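Local coordinates for protein AgaA (Rhizobium radiobacter, PDB 6HLX) that binds the opine agropinic acid as a periplasmic solute-binding protein and probably hands it to an ABC transporter for import, at residues T78-L90 / L131-L144. Numbering follows the deposited sequence.
Sequences TSADVKASLERIL and LALPESVIVPAAWL. With EDO (1,2-ethanediol), chain B.
Asp-81 and Ser-85, one turn apart on helix 79-90, grip the backbone of the extended run that leads into helix 141-146. OD1 of Asp-81 takes the N-H of Ala-141 at 2.8 Å, nearly straight (168°), on the anti side of the carboxylate. A water bridges the same oxygen to the next helical amide, Ala-142 N. With CG beside its backbone N (chi1 -55°), Asp-81 also folds back to the start of its helix, where OD2 accepts from N and OG1 of the N-cap Thr-78. Ser-85 OG accepts from Val-139 N at 2.9 Å and donates to Asp-81 O, which Ser-85 N reaches from the opposite face of the carbonyl plane.

Beside these bonds the packing is close: CG2 of Ile-138 lies 3.7 Å from Ser-85 OG and meets Val-82 CG2, Leu-86 CD2 and Leu-131 CD2 touch at 3.8 Å, crossing at about a right angle over strand 115-120, and Ala-84 CB meets Ala-141 CB at 3.6 Å. The partly exposed side is looser: Leu-144 CD1 stands 4.1 Å from Ala-84 CB, and Leu-144 CD2 touches Arg-88 CD at 3.7 Å, oblique to a guanidinium whose NH2 salt-bridges Asp-16. Pro-140, at the N-cap of helix 141-146, lacks a side-chain acceptor; Asp-81 supplies one from outside, and its negative charge probably suits the positive dipole end of both helices and helps hold their starts together.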
# COMPACT_ATOMS: atom_id res chain seq x y z
N THR A 78 18.55 -19.49 3.34
CA THR A 78 18.28 -20.84 2.83
C THR A 78 16.79 -21.03 2.55
O THR A 78 15.95 -20.22 3.00
CB THR A 78 18.76 -21.92 3.83
OG1 THR A 78 17.87 -21.96 4.94
CG2 THR A 78 20.22 -21.72 4.30
N SER A 79 16.46 -22.15 1.89
CA SER A 79 15.09 -22.49 1.57
C SER A 79 14.21 -22.69 2.81
O SER A 79 13.01 -22.36 2.76
CB SER A 79 15.03 -23.71 0.67
OG SER A 79 15.71 -24.80 1.26
N ALA A 80 14.81 -23.15 3.93
CA ALA A 80 14.04 -23.30 5.18
C ALA A 80 13.58 -21.93 5.71
O ALA A 80 12.51 -21.84 6.32
CB ALA A 80 14.88 -24.01 6.22
N ASP A 81 14.38 -20.86 5.48
CA ASP A 81 14.03 -19.49 5.89
C ASP A 81 12.87 -18.98 5.05
O ASP A 81 11.95 -18.36 5.57
CB ASP A 81 15.25 -18.56 5.79
CG ASP A 81 16.43 -19.10 6.58
OD1 ASP A 81 16.23 -19.46 7.77
OD2 ASP A 81 17.54 -19.21 5.99
N VAL A 82 12.91 -19.24 3.73
CA VAL A 82 11.82 -18.86 2.84
C VAL A 82 10.54 -19.59 3.26
O VAL A 82 9.49 -18.95 3.42
CB VAL A 82 12.16 -19.13 1.36
CG1 VAL A 82 10.95 -18.83 0.45
CG2 VAL A 82 13.40 -18.34 0.93
N LYS A 83 10.63 -20.91 3.52
CA LYS A 83 9.44 -21.67 3.91
C LYS A 83 8.83 -21.15 5.23
O LYS A 83 7.62 -20.93 5.30
CB LYS A 83 9.77 -23.17 4.01
CG LYS A 83 8.58 -24.05 4.37
CD LYS A 83 8.85 -25.52 4.08
CE LYS A 83 7.66 -26.37 4.47
NZ LYS A 83 7.87 -27.79 4.09
N ALA A 84 9.67 -20.92 6.26
CA ALA A 84 9.18 -20.40 7.56
C ALA A 84 8.52 -19.02 7.40
O ALA A 84 7.48 -18.76 8.01
CB ALA A 84 10.34 -20.32 8.56
N SER A 85 9.11 -18.15 6.54
CA SER A 85 8.61 -16.80 6.30
C SER A 85 7.23 -16.87 5.63
O SER A 85 6.31 -16.18 6.06
CB SER A 85 9.59 -15.99 5.48
OG SER A 85 10.78 -15.80 6.25
N LEU A 86 7.10 -17.74 4.60
CA LEU A 86 5.83 -17.93 3.90
C LEU A 86 4.78 -18.56 4.80
O LEU A 86 3.63 -18.13 4.78
CB LEU A 86 6.02 -18.75 2.61
CG LEU A 86 6.85 -18.07 1.51
CD1 LEU A 86 7.07 -19.01 0.33
CD2 LEU A 86 6.22 -16.74 1.04
N GLU A 87 5.17 -19.55 5.62
CA GLU A 87 4.23 -20.18 6.55
C GLU A 87 3.63 -19.20 7.55
O GLU A 87 2.44 -19.33 7.91
CB GLU A 87 4.86 -21.38 7.24
CG GLU A 87 4.83 -22.58 6.33
CD GLU A 87 5.51 -23.82 6.86
OE1 GLU A 87 5.28 -24.91 6.28
OE2 GLU A 87 6.29 -23.71 7.84
N ARG A 88 4.40 -18.17 7.96
CA ARG A 88 3.89 -17.13 8.87
C ARG A 88 2.81 -16.29 8.18
O ARG A 88 1.82 -15.90 8.81
CB ARG A 88 5.04 -16.24 9.38
CG ARG A 88 4.59 -15.32 10.48
CD ARG A 88 5.68 -14.85 11.42
NE ARG A 88 5.04 -14.01 12.42
CZ ARG A 88 5.15 -12.69 12.49
NH1 ARG A 88 5.97 -12.04 11.67
NH2 ARG A 88 4.47 -12.01 13.40
N ILE A 89 2.97 -16.05 6.88
CA ILE A 89 1.97 -15.28 6.11
C ILE A 89 0.68 -16.11 5.97
O ILE A 89 -0.43 -15.59 6.13
CB ILE A 89 2.53 -14.90 4.72
CG1 ILE A 89 3.76 -13.94 4.89
CG2 ILE A 89 1.41 -14.24 3.85
CD1 ILE A 89 4.67 -13.80 3.58
N LEU A 90 0.85 -17.40 5.68
CA LEU A 90 -0.27 -18.32 5.44
C LEU A 90 -1.07 -18.72 6.67
O LEU A 90 -2.17 -19.24 6.53
CB LEU A 90 0.26 -19.58 4.73
CG LEU A 90 0.92 -19.36 3.35
CD1 LEU A 90 1.64 -20.64 2.87
CD2 LEU A 90 -0.09 -18.86 2.32
N LEU A 131 4.65 -11.87 -4.23
CA LEU A 131 5.90 -12.20 -3.53
C LEU A 131 6.85 -10.99 -3.45
O LEU A 131 7.83 -11.01 -2.69
CB LEU A 131 6.58 -13.44 -4.16
CG LEU A 131 5.80 -14.74 -3.92
CD1 LEU A 131 6.31 -15.83 -4.83
CD2 LEU A 131 5.87 -15.18 -2.40
N ALA A 132 6.53 -9.93 -4.23
CA ALA A 132 7.30 -8.68 -4.20
C ALA A 132 6.73 -7.73 -3.14
O ALA A 132 7.28 -6.65 -2.96
CB ALA A 132 7.29 -8.01 -5.57
N LEU A 133 5.62 -8.07 -2.46
CA LEU A 133 5.10 -7.14 -1.45
C LEU A 133 6.15 -6.85 -0.38
O LEU A 133 6.85 -7.78 0.03
CB LEU A 133 3.87 -7.74 -0.72
CG LEU A 133 2.56 -7.79 -1.50
CD1 LEU A 133 1.62 -8.75 -0.82
CD2 LEU A 133 1.89 -6.39 -1.59
N PRO A 134 6.15 -5.64 0.23
CA PRO A 134 7.08 -5.40 1.36
C PRO A 134 6.78 -6.39 2.51
O PRO A 134 7.65 -6.68 3.34
CB PRO A 134 6.72 -3.97 1.79
CG PRO A 134 6.20 -3.31 0.46
CD PRO A 134 5.37 -4.43 -0.12
N GLU A 135 5.52 -6.91 2.55
CA GLU A 135 5.11 -7.84 3.62
C GLU A 135 5.50 -9.31 3.31
O GLU A 135 5.29 -10.18 4.17
CB GLU A 135 3.58 -7.70 3.91
CG GLU A 135 3.21 -6.36 4.56
CD GLU A 135 3.49 -5.11 3.73
OE1 GLU A 135 3.18 -5.11 2.52
OE2 GLU A 135 4.03 -4.13 4.30
N SER A 136 6.03 -9.58 2.10
CA SER A 136 6.43 -10.94 1.67
C SER A 136 7.97 -11.16 1.78
O SER A 136 8.51 -12.15 1.28
CB SER A 136 5.95 -11.22 0.24
OG SER A 136 4.54 -11.16 0.19
N VAL A 137 8.66 -10.25 2.49
CA VAL A 137 10.12 -10.34 2.66
C VAL A 137 10.48 -11.56 3.49
O VAL A 137 9.63 -12.05 4.24
CB VAL A 137 10.71 -9.03 3.24
CG1 VAL A 137 10.52 -7.88 2.24
CG2 VAL A 137 10.09 -8.70 4.58
N ILE A 138 11.72 -12.03 3.35
CA ILE A 138 12.20 -13.25 4.01
C ILE A 138 13.03 -12.94 5.24
O ILE A 138 13.95 -12.13 5.17
CB ILE A 138 13.02 -14.15 3.02
CG1 ILE A 138 12.27 -14.42 1.67
CG2 ILE A 138 13.47 -15.48 3.68
CD1 ILE A 138 10.83 -15.00 1.84
N VAL A 139 12.73 -13.63 6.34
CA VAL A 139 13.48 -13.50 7.58
C VAL A 139 14.01 -14.90 7.97
O VAL A 139 13.56 -15.90 7.40
CB VAL A 139 12.68 -12.81 8.72
CG1 VAL A 139 12.27 -11.39 8.32
CG2 VAL A 139 11.46 -13.63 9.13
N PRO A 140 14.98 -15.00 8.92
CA PRO A 140 15.51 -16.33 9.25
C PRO A 140 14.53 -17.18 10.04
O PRO A 140 13.89 -16.69 10.98
CB PRO A 140 16.78 -16.01 10.07
CG PRO A 140 17.04 -14.53 9.88
CD PRO A 140 15.68 -13.94 9.67
N ALA A 141 14.46 -18.48 9.69
CA ALA A 141 13.62 -19.45 10.41
C ALA A 141 14.02 -19.53 11.91
O ALA A 141 13.15 -19.56 12.78
CB ALA A 141 13.74 -20.82 9.77
N ALA A 142 15.34 -19.55 12.20
CA ALA A 142 15.85 -19.64 13.59
C ALA A 142 15.52 -18.36 14.35
O ALA A 142 15.28 -18.41 15.57
CB ALA A 142 17.36 -19.86 13.58
N TRP A 143 15.49 -17.20 13.64
CA TRP A 143 15.16 -15.92 14.27
C TRP A 143 13.67 -15.93 14.65
O TRP A 143 13.34 -15.51 15.75
CB TRP A 143 15.48 -14.73 13.35
CG TRP A 143 15.23 -13.39 13.98
CD1 TRP A 143 16.12 -12.63 14.68
CD2 TRP A 143 14.00 -12.67 13.98
NE1 TRP A 143 15.53 -11.45 15.07
CE2 TRP A 143 14.22 -11.45 14.66
CE3 TRP A 143 12.73 -12.91 13.42
CZ2 TRP A 143 13.20 -10.52 14.87
CZ3 TRP A 143 11.71 -11.99 13.64
CH2 TRP A 143 11.96 -10.80 14.36
N LEU A 144 12.79 -16.42 13.73
CA LEU A 144 11.34 -16.50 13.99
C LEU A 144 11.05 -17.41 15.18
O LEU A 144 10.20 -17.07 16.00
CB LEU A 144 10.58 -17.04 12.77
CG LEU A 144 10.28 -16.05 11.65
CD1 LEU A 144 9.71 -16.77 10.43
CD2 LEU A 144 9.32 -14.95 12.11
C1 EDO B . 2.32 -25.13 3.71
O1 EDO B . 3.62 -25.57 4.07
C2 EDO B . 1.67 -24.39 4.91
O2 EDO B . 0.39 -23.90 4.55
O HOH W 1 17.36 -19.94 10.17